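Side-chain contacts in Alpha/beta hydrolase fold protein (Ochrobactrum, PDB 4G9E), which probably hydrolyses the lactone ring of N-acyl homoserine lactones, the quorum-sensing signals of bacteria, and is captured here with the ring-opened N-butanoyl homoserine bound: residues A[38-41]-A[42-45]; A[86-90]-A[91-95]; A[109-112]-A[113-117]. All coordinates share one frame; numbering follows the deposited sequence. Where two conformers were deposited one is given.

Contact 1: A[38-41]-A[42-45]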
ATOM      1  N   ALA A  38      10.306  -1.470   4.755  1.00 10.16           N
ATOM      2  CA  ALA A  38      11.027  -2.592   5.360  1.00 11.06           C
ATOM      3  C   ALA A  38      10.104  -3.783   5.630  1.00 10.43           C
ATOM      4  O   ALA A  38      10.562  -4.924   5.711  1.00 10.63           O
ATOM      5  CB  ALA A  38      11.712  -2.142   6.642  1.00 12.67           C
ATOM      6  N   ILE A  39       8.803  -3.518   5.748  1.00  9.62           N
ATOM      7  CA  ILE A  39       7.814  -4.565   6.019  1.00  9.41           C
ATOM      8  C   ILE A  39       7.751  -5.581   4.877  1.00  8.99           C
ATOM      9  O   ILE A  39       7.289  -6.707   5.057  1.00  9.71           O
ATOM     10  CB  ILE A  39       6.400  -3.949   6.278  1.00  9.98           C
ATOM     11  CG1 ILE A  39       5.516  -4.892   7.103  1.00 10.93           C
ATOM     12  CG2 ILE A  39       5.712  -3.564   4.979  1.00 10.16           C
ATOM     13  CD1 ILE A  39       5.945  -5.050   8.542  1.00 12.26           C
ATOM     14  N   PHE A  40       8.228  -5.181   3.702  1.00  8.56           N
ATOM     15  CA  PHE A  40       8.181  -6.032   2.515  1.00  9.52           C
ATOM     16  C   PHE A  40       9.438  -6.880   2.334  1.00  9.97           C
ATOM     17  O   PHE A  40       9.703  -7.395   1.248  1.00 10.06           O
ATOM     18  CB  PHE A  40       7.917  -5.187   1.269  1.00  9.11           C
ATOM     19  CG  PHE A  40       6.602  -4.464   1.312  1.00  8.07           C
ATOM     20  CD1 PHE A  40       5.426  -5.153   1.564  1.00  8.47           C
ATOM     21  CD2 PHE A  40       6.537  -3.092   1.111  1.00  8.30           C
ATOM     22  CE1 PHE A  40       4.207  -4.500   1.605  1.00  8.42           C
ATOM     23  CE2 PHE A  40       5.320  -2.431   1.151  1.00  7.80           C
ATOM     24  CZ  PHE A  40       4.153  -3.128   1.396  1.00  7.91           C
ATOM     25  N   ALA A  41      10.199  -7.045   3.409  1.00 10.78           N
ATOM     26  CA  ALA A  41      11.354  -7.941   3.400  1.00 11.77           C
ATOM     27  C   ALA A  41      11.109  -9.280   2.685  1.00 11.12           C
ATOM     28  O   ALA A  41      11.966  -9.736   1.935  1.00 11.59           O
ATOM     29  CB  ALA A  41      11.848  -8.178   4.825  1.00 13.07           C
ATOM     30  N   PRO A  42       9.955  -9.936   2.925  1.00 10.77           N
ATOM     31  CA  PRO A  42       9.789 -11.243   2.263  1.00 10.72           C
ATOM     32  C   PRO A  42       9.826 -11.154   0.735  1.00 10.92           C
ATOM     33  O   PRO A  42      10.322 -12.066   0.076  1.00 12.21           O
ATOM     34  CB  PRO A  42       8.406 -11.704   2.734  1.00 12.92           C
ATOM     35  CG  PRO A  42       8.199 -11.000   4.036  1.00 14.86           C
ATOM     36  CD  PRO A  42       8.864  -9.658   3.872  1.00 12.75           C
ATOM     37  N   GLN A  43       9.298 -10.065   0.187  1.00  9.39           N
ATOM     38  CA  GLN A  43       9.302  -9.852  -1.250  1.00  9.42           C
ATOM     39  C   GLN A  43      10.643  -9.307  -1.722  1.00 10.04           C
ATOM     40  O   GLN A  43      11.195  -9.799  -2.703  1.00 12.70           O
ATOM     41  CB  GLN A  43       8.151  -8.937  -1.665  1.00  9.45           C
ATOM     42  CG  GLN A  43       6.792  -9.613  -1.582  1.00  9.21           C
ATOM     43  CD  GLN A  43       6.334  -9.848  -0.156  1.00  8.91           C
ATOM     44  OE1 GLN A  43       6.440  -8.961   0.686  1.00  9.32           O
ATOM     45  NE2 GLN A  43       5.827 -11.046   0.118  1.00  9.11           N
ATOM     46  N   LEU A  44      11.176  -8.311  -1.021  1.00 10.23           N
ATOM     47  CA  LEU A  44      12.472  -7.742  -1.380  1.00 11.28           C
ATOM     48  C   LEU A  44      13.564  -8.797  -1.465  1.00 12.40           C
ATOM     49  O   LEU A  44      14.358  -8.799  -2.397  1.00 13.56           O
ATOM     50  CB  LEU A  44      12.889  -6.675  -0.367  1.00 11.13           C
ATOM     51  CG  LEU A  44      12.189  -5.319  -0.476  1.00 11.85           C
ATOM     52  CD1 LEU A  44      12.274  -4.561   0.840  1.00 12.24           C
ATOM     53  CD2 LEU A  44      12.779  -4.496  -1.618  1.00 12.29           C
ATOM     54  N   GLU A  45      13.599  -9.681  -0.474  1.00 12.45           N
ATOM     55  CA  GLU A  45      14.699 -10.624  -0.304  1.00 14.68           C
ATOM     56  C   GLU A  45      14.412 -12.015  -0.861  1.00 14.95           C
ATOM     57  O   GLU A  45      15.312 -12.851  -0.946  1.00 18.63           O
ATOM     58  CB  GLU A  45      15.047 -10.745   1.179  1.00 17.55           C
ATOM     59  CG  GLU A  45      15.439  -9.435   1.834  1.00 21.07           C
ATOM     60  CD  GLU A  45      15.644  -9.578   3.330  1.00 25.36           C
ATOM     61  OE1 GLU A  45      15.601 -10.725   3.829  1.00 27.78           O
ATOM     62  OE2 GLU A  45      15.841  -8.544   4.003  1.00 26.56           O
TER
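Phe-40 O is gripped by two backbone amides of the following turn. The N-H of Leu-44 points straight at it, with Leu-44 N to Phe-40 O at 2.9 Å and an angle of 176° at the hydrogen, while Gln-43 N adds a weak, strongly bent bond to the same oxygen. One residue on, Glu-45 N donates to Ala-41 O over 2.9 Å. Phe-40 thus occupies the N-cap position of helix 41-45, the short helix that follows strand 24-30 in this alpha/beta hydrolase fold, and Pro-42, which has no N-H to give, sits in the first turn, where none is needed. Gln-43 folds back over the cap because its chain bends at chi2 (71°); this brings Gln-43 OE1 to the edge of the Phe-40 ring, near its plane and 4.0 Å from Phe-40 CD1, with amide and ring planes 73° apart. That oxygen is buried without a polar partner, whereas Gln-43 NE2 is held by Asp-259 OD1 and Phe-251 O, which fixes the turn of the amide. Ile-39 CG2 sits over the centre of one face of the Phe-40 ring, 3.6 Å above its plane. Leu-44 CD1 packs at 4.4 Å from Phe-40 CB, and Leu-44 also touches Val-54 and Ala-56 of strand 52-57.

Contact 2: A[86-90]-A[91-95]; sequences EVMQQ and LGIAD
Leu-91 lies alongside Val-87, one helical turn earlier, both side chains pointing the same way, with Leu-91 CD1 3.9 Å from Val-87 CG1. Met-88 SD is 4.2 Å from Leu-91 CD1. From here the methionine chain, bent at chi2 (-54°) and chi3 (-74°), curls toward the chain beyond the helix, and Met-88 CE meets Ile-93 CG2 at 3.7 Å as the two side chains cross at a slant. The backbone sets these groups in place. Leu-91 N donates to Val-87 O in the carbonyl plane, and a Schellman motif then ends helix 77-91: Ile-93 N reaches back to Met-88 O at 3.0 Å, while Gly-92 N bonds to Gln-89 O from above the carbonyl plane. Gly-92 makes the turn with a positive phi of 73°, a conformation that favours glycine. Further out, Leu-8 of strand 4-10 touches Val-87, and Ile-55 of strand 52-57 touches Met-88, Leu-91 and Ile-93, seating the end of the helix on the sheet. The side-chain contact is wholly apolar, so its fit rests on shape and burial, whereas direction comes from the backbone amides that close the helix end.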
ATOM      1  N   GLU A  86       6.437  11.370  -7.835  1.00  8.53           N
ATOM      2  CA  GLU A  86       7.695  12.110  -7.905  1.00  9.29           C
ATOM      3  C   GLU A  86       8.902  11.183  -7.700  1.00  9.74           C
ATOM      4  O   GLU A  86       9.924  11.307  -8.378  1.00 10.55           O
ATOM      5  CB  GLU A  86       7.701  13.261  -6.885  1.00  9.73           C
ATOM      6  CG  GLU A  86       8.996  14.063  -6.874  1.00 10.91           C
ATOM      7  CD  GLU A  86       8.972  15.243  -5.919  1.00 11.43           C
ATOM      8  OE1 GLU A  86       7.937  15.476  -5.268  1.00 12.74           O
ATOM      9  OE2 GLU A  86       9.999  15.948  -5.825  1.00 12.32           O
ATOM     10  N   VAL A  87       8.784  10.256  -6.758  1.00  9.90           N
ATOM     11  CA  VAL A  87       9.831   9.261  -6.552  1.00 10.45           C
ATOM     12  C   VAL A  87      10.076   8.469  -7.837  1.00  9.90           C
ATOM     13  O   VAL A  87      11.217   8.310  -8.278  1.00 10.37           O
ATOM     14  CB  VAL A  87       9.480   8.316  -5.378  1.00 10.38           C
ATOM     15  CG1 VAL A  87      10.333   7.043  -5.417  1.00 11.66           C
ATOM     16  CG2 VAL A  87       9.635   9.052  -4.051  1.00 11.55           C
ATOM     17  N   MET A  88       9.005   7.982  -8.454  1.00  9.41           N
ATOM     18  CA  MET A  88       9.158   7.191  -9.673  1.00  9.37           C
ATOM     19  C   MET A  88       9.744   8.023 -10.821  1.00 10.16           C
ATOM     20  O   MET A  88      10.512   7.509 -11.632  1.00 11.07           O
ATOM     21  CB  MET A  88       7.837   6.523 -10.066  1.00  9.44           C
ATOM     22  CG  MET A  88       7.296   5.552  -9.015  1.00 10.48           C
ATOM     23  SD  MET A  88       8.456   4.262  -8.493  1.00 10.88           S
ATOM     24  CE  MET A  88       8.401   3.208  -9.934  1.00 13.05           C
ATOM     25  N   GLN A  89       9.370   9.322 -10.874  1.00 10.73           N
ATOM     26  CA  GLN A  89       9.962  10.253 -11.842  1.00 11.71           C
ATOM     27  C   GLN A  89      11.478  10.325 -11.616  1.00 11.57           C
ATOM     28  O   GLN A  89      12.254  10.245 -12.592  1.00 12.05           O
ATOM     29  CB  GLN A  89       9.314  11.635 -11.683  1.00 20.00           C
ATOM     30  CG  GLN A  89       9.705  12.658 -12.738  1.00 20.00           C
ATOM     31  CD  GLN A  89       9.107  12.261 -14.081  1.00 20.00           C
ATOM     32  OE1 GLN A  89       9.803  12.213 -15.102  1.00 20.00           O
ATOM     33  NE2 GLN A  89       7.781  11.995 -14.083  1.00 20.00           N
ATOM     34  N   GLN A  90      11.906  10.529 -10.392  1.00 12.01           N
ATOM     35  CA  GLN A  90      13.336  10.620 -10.096  1.00 12.34           C
ATOM     36  C   GLN A  90      14.061   9.312 -10.407  1.00 11.83           C
ATOM     37  O   GLN A  90      15.197   9.312 -10.883  1.00 12.93           O
ATOM     38  CB  GLN A  90      13.578  11.035  -8.641  1.00 13.21           C
ATOM     39  CG  GLN A  90      13.224  12.491  -8.348  1.00 14.75           C
ATOM     40  CD  GLN A  90      13.843  12.998  -7.058  1.00 16.54           C
ATOM     41  OE1 GLN A  90      14.751  12.383  -6.511  1.00 19.18           O
ATOM     42  NE2 GLN A  90      13.346  14.126  -6.565  1.00 17.36           N
ATOM     43  N   LEU A  91      13.396   8.194 -10.143  1.00 12.02           N
ATOM     44  CA  LEU A  91      13.973   6.890 -10.424  1.00 12.11           C
ATOM     45  C   LEU A  91      13.942   6.564 -11.914  1.00 12.30           C
ATOM     46  O   LEU A  91      14.569   5.600 -12.357  1.00 13.35           O
ATOM     47  CB  LEU A  91      13.239   5.792  -9.652  1.00 12.57           C
ATOM     48  CG  LEU A  91      13.306   5.831  -8.128  1.00 12.38           C
ATOM     49  CD1 LEU A  91      12.541   4.642  -7.554  1.00 12.72           C
ATOM     50  CD2 LEU A  91      14.746   5.824  -7.653  1.00 13.24           C
ATOM     51  N   GLY A  92      13.198   7.357 -12.681  1.00 12.17           N
ATOM     52  CA  GLY A  92      13.122   7.184 -14.121  1.00 13.04           C
ATOM     53  C   GLY A  92      12.322   5.978 -14.586  1.00 13.17           C
ATOM     54  O   GLY A  92      12.628   5.403 -15.634  1.00 15.46           O
ATOM     55  N   ILE A  93      11.298   5.604 -13.821  1.00 12.11           N
ATOM     56  CA  ILE A  93      10.501   4.413 -14.107  1.00 12.95           C
ATOM     57  C   ILE A  93       9.027   4.778 -14.215  1.00 12.19           C
ATOM     58  O   ILE A  93       8.402   5.132 -13.219  1.00 12.74           O
ATOM     59  CB  ILE A  93      10.683   3.365 -13.004  1.00 14.13           C
ATOM     60  CG1 ILE A  93      12.149   2.941 -12.931  1.00 16.31           C
ATOM     61  CG2 ILE A  93       9.777   2.159 -13.242  1.00 14.62           C
ATOM     62  CD1 ILE A  93      12.460   2.063 -11.750  1.00 17.99           C
ATOM     63  N   ALA A  94       8.465   4.671 -15.413  1.00 12.56           N
ATOM     64  CA  ALA A  94       7.097   5.117 -15.660  1.00 13.35           C
ATOM     65  C   ALA A  94       6.069   3.984 -15.708  1.00 11.88           C
ATOM     66  O   ALA A  94       4.868   4.239 -15.647  1.00 12.83           O
ATOM     67  CB  ALA A  94       7.038   5.931 -16.946  1.00 15.65           C
ATOM     68  N   ASP A  95       6.530   2.739 -15.811  1.00 11.67           N
ATOM     69  CA  ASP A  95       5.625   1.622 -16.095  1.00 11.97           C
ATOM     70  C   ASP A  95       5.648   0.511 -15.052  1.00 10.40           C
ATOM     71  O   ASP A  95       5.456  -0.665 -15.372  1.00 11.36           O
ATOM     72  CB  ASP A  95       5.919   1.046 -17.481  1.00 15.15           C
ATOM     73  CG  ASP A  95       7.311   0.461 -17.586  1.00 17.62           C
ATOM     74  OD1 ASP A  95       8.133   0.663 -16.666  1.00 19.00           O
ATOM     75  OD2 ASP A  95       7.589  -0.197 -18.607  1.00 21.98           O
TER

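Contact 3: A[109-112]-A[113-117]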
ATOM      1  N   ILE A 109      -4.550   3.718  -5.713  1.00  6.39           N
ATOM      2  CA  ILE A 109      -5.748   4.139  -6.431  1.00  6.61           C
ATOM      3  C   ILE A 109      -5.629   5.611  -6.867  1.00  6.32           C
ATOM      4  O   ILE A 109      -5.953   5.963  -8.007  1.00  6.96           O
ATOM      5  CB  ILE A 109      -7.024   3.894  -5.587  1.00  7.16           C
ATOM      6  CG1 ILE A 109      -7.243   2.393  -5.355  1.00  7.81           C
ATOM      7  CG2 ILE A 109      -8.247   4.536  -6.257  1.00  7.93           C
ATOM      8  CD1 ILE A 109      -8.313   2.090  -4.324  1.00  8.26           C
ATOM      9  N   GLU A 110      -5.155   6.470  -5.966  1.00  6.75           N
ATOM     10  CA  GLU A 110      -4.938   7.866  -6.324  0.53  7.06           C
ATOM     11  C   GLU A 110      -3.792   8.036  -7.338  1.00  6.75           C
ATOM     12  O   GLU A 110      -3.739   9.040  -8.040  1.00  7.74           O
ATOM     13  CB  GLU A 110      -4.735   8.731  -5.076  0.53  7.51           C
ATOM     14  CG  GLU A 110      -5.902   8.699  -4.080  0.53  8.03           C
ATOM     15  CD  GLU A 110      -7.195   9.294  -4.624  0.53  9.47           C
ATOM     16  OE1 GLU A 110      -7.142  10.106  -5.568  0.53 10.20           O
ATOM     17  OE2 GLU A 110      -8.271   8.934  -4.100  0.53 10.57           O
ATOM     18  N   MET A 111      -2.901   7.051  -7.440  1.00  6.52           N
ATOM     19  CA  MET A 111      -1.841   7.116  -8.441  1.00  7.38           C
ATOM     20  C   MET A 111      -2.319   6.815  -9.851  1.00  6.96           C
ATOM     21  O   MET A 111      -1.635   7.147 -10.809  1.00  8.20           O
ATOM     22  CB  MET A 111      -0.675   6.188  -8.103  1.00  7.58           C
ATOM     23  CG  MET A 111       0.193   6.671  -6.976  1.00  7.91           C
ATOM     24  SD  MET A 111       1.587   5.572  -6.653  1.00  9.50           S
ATOM     25  CE  MET A 111       2.633   5.880  -8.066  1.00 11.12           C
ATOM     26  N   ILE A 112      -3.478   6.184  -9.996  1.00  6.72           N
ATOM     27  CA  ILE A 112      -3.936   5.808 -11.329  1.00  7.49           C
ATOM     28  C   ILE A 112      -3.973   7.027 -12.250  1.00  7.73           C
ATOM     29  O   ILE A 112      -3.516   6.967 -13.390  1.00  8.85           O
ATOM     30  CB  ILE A 112      -5.289   5.070 -11.283  1.00  7.82           C
ATOM     31  CG1 ILE A 112      -5.128   3.712 -10.584  1.00  8.02           C
ATOM     32  CG2 ILE A 112      -5.868   4.895 -12.684  1.00 10.00           C
ATOM     33  CD1 ILE A 112      -6.431   3.007 -10.307  1.00  8.86           C
ATOM     34  N   ALA A 113      -4.482   8.149 -11.752  1.00  7.53           N
ATOM     35  CA  ALA A 113      -4.583   9.355 -12.566  1.00  9.14           C
ATOM     36  C   ALA A 113      -3.239  10.042 -12.796  1.00  8.42           C
ATOM     37  O   ALA A 113      -3.077  10.790 -13.755  1.00 11.60           O
ATOM     38  CB  ALA A 113      -5.541  10.326 -11.915  1.00 10.86           C
ATOM     39  N   ARG A 114      -2.293   9.813 -11.898  1.00  6.72           N
ATOM     40  CA  ARG A 114      -1.021  10.521 -11.880  1.00  8.10           C
ATOM     41  C   ARG A 114       0.116   9.781 -12.568  1.00  8.58           C
ATOM     42  O   ARG A 114       1.130  10.384 -12.901  1.00  8.67           O
ATOM     43  CB  ARG A 114      -0.619  10.799 -10.430  1.00  8.63           C
ATOM     44  CG  ARG A 114      -1.580  11.734  -9.707  1.00  8.83           C
ATOM     45  CD  ARG A 114      -1.248  11.842  -8.222  1.00  9.74           C
ATOM     46  NE  ARG A 114      -1.990  12.943  -7.625  1.00  9.47           N
ATOM     47  CZ  ARG A 114      -3.247  12.873  -7.205  1.00  9.34           C
ATOM     48  NH1 ARG A 114      -3.915  11.731  -7.258  1.00 11.08           N
ATOM     49  NH2 ARG A 114      -3.837  13.957  -6.716  1.00  9.19           N
ATOM     50  N   TYR A 115      -0.063   8.474 -12.751  1.00  9.55           N
ATOM     51  CA  TYR A 115       0.996   7.565 -13.174  1.00 10.79           C
ATOM     52  C   TYR A 115       0.413   6.703 -14.287  1.00 11.45           C
ATOM     53  O   TYR A 115       0.100   5.531 -14.089  1.00 10.93           O
ATOM     54  CB  TYR A 115       1.438   6.734 -11.969  1.00  9.93           C
ATOM     55  CG  TYR A 115       2.709   5.932 -12.150  1.00  9.58           C
ATOM     56  CD1 TYR A 115       3.941   6.557 -12.317  1.00  9.89           C
ATOM     57  CD2 TYR A 115       2.683   4.545 -12.121  1.00  9.65           C
ATOM     58  CE1 TYR A 115       5.109   5.820 -12.480  1.00  9.55           C
ATOM     59  CE2 TYR A 115       3.850   3.800 -12.274  1.00  9.80           C
ATOM     60  CZ  TYR A 115       5.055   4.440 -12.451  1.00  8.78           C
ATOM     61  OH  TYR A 115       6.200   3.693 -12.599  1.00  9.96           O
ATOM     62  N   PRO A 116       0.243   7.310 -15.470  1.00 14.47           N
ATOM     63  CA  PRO A 116      -0.612   6.768 -16.528  1.00 16.23           C
ATOM     64  C   PRO A 116      -0.106   5.484 -17.176  1.00 15.46           C
ATOM     65  O   PRO A 116      -0.905   4.771 -17.773  1.00 16.89           O
ATOM     66  CB  PRO A 116      -0.655   7.911 -17.558  1.00 17.71           C
ATOM     67  CG  PRO A 116       0.603   8.671 -17.321  1.00 18.52           C
ATOM     68  CD  PRO A 116       0.772   8.639 -15.831  1.00 16.94           C
ATOM     69  N   GLU A 117       1.171   5.195 -17.058  1.00 13.38           N
ATOM     70  CA  GLU A 117       1.719   3.973 -17.674  1.00 13.41           C
ATOM     71  C   GLU A 117       1.817   2.795 -16.683  1.00 10.85           C
ATOM     72  O   GLU A 117       2.398   1.749 -17.011  1.00 11.52           O
ATOM     73  CB  GLU A 117       3.050   4.257 -18.352  1.00 20.00           C
ATOM     74  CG  GLU A 117       2.931   5.126 -19.606  1.00 20.00           C
ATOM     75  CD  GLU A 117       2.324   4.375 -20.855  1.00 20.00           C
ATOM     76  OE1 GLU A 117       1.988   3.150 -20.794  1.00 20.00           O
ATOM     77  OE2 GLU A 117       2.172   5.040 -21.918  1.00 20.00           O
TER
HETATM   78  O   HOH W   1      -6.551   8.177  -9.683  0.97  7.72           O
HETATM   79  O   HOH W   2      -2.504   4.618 -14.358  0.75 12.67           O
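Arg-114 runs alongside Glu-110, the two side chains pointing the same way, at the end of helix 103-111, which begins within the GxSxG sequence of a probable nucleophile elbow in the alpha/beta hydrolase fold. The arginine chain is extended from CG to NE and carries the guanidinium back along the helix, where Arg-114 NH1 donates to Glu-110 O at 2.8 Å. That oxygen lies in the guanidinium plane, at its edge, although the donor stands above the plane of the carbonyl. The charged ends meet less closely: in the conformer given, Glu-110 OE1 and Arg-114 NH1 form a long and doubtful salt bridge of 4.0 Å, with carboxylate and guanidinium planes 64° apart. Each has a further partner, Asp-82 for Arg-114 NE and, in that same conformer, Gly-198 N for Glu-110 OE1. A methionine in place of Arg-114 would probably leave Glu-110 O without this donor and Asp-82 without its charged mate.

Met-111 and Tyr-115 form the second pair, also side by side. With its chain bent at chi3 (72°), the methionine places its methyl over one face of the tyrosine ring, Met-111 CE being 4.1 Å from Tyr-115 CG. Met-111 O accepts from Arg-114 N and, weakly, from Tyr-115 N. Two waters complete the turn: one joins Ile-109 O to Ala-113 N, and the other donates to both Ile-112 O, at 2.7 Å, and Tyr-115 O, at 2.8 Å.

In the fold
From the N terminus the contacts follow in series, none nested in or crossing another. Contact 1 comes after strand 24-30, where the connecting loop turns into helix 41-45 ahead of strand 52-57. Contact 2 closes the turn from helix 77-91 toward strand 97-101, and contact 3 does the same between helix 103-111 and strand 120-124. Contact 1 stands apart, its centre about 20 Å from that of contact 2 and about 24 Å from that of contact 3. Contacts 2 and 3 touch: Tyr-115 OH lies 2.7 Å from Ile-93 O, a probable hydrogen bond that joins the two loops leading into neighbouring parallel strands of the central sheet.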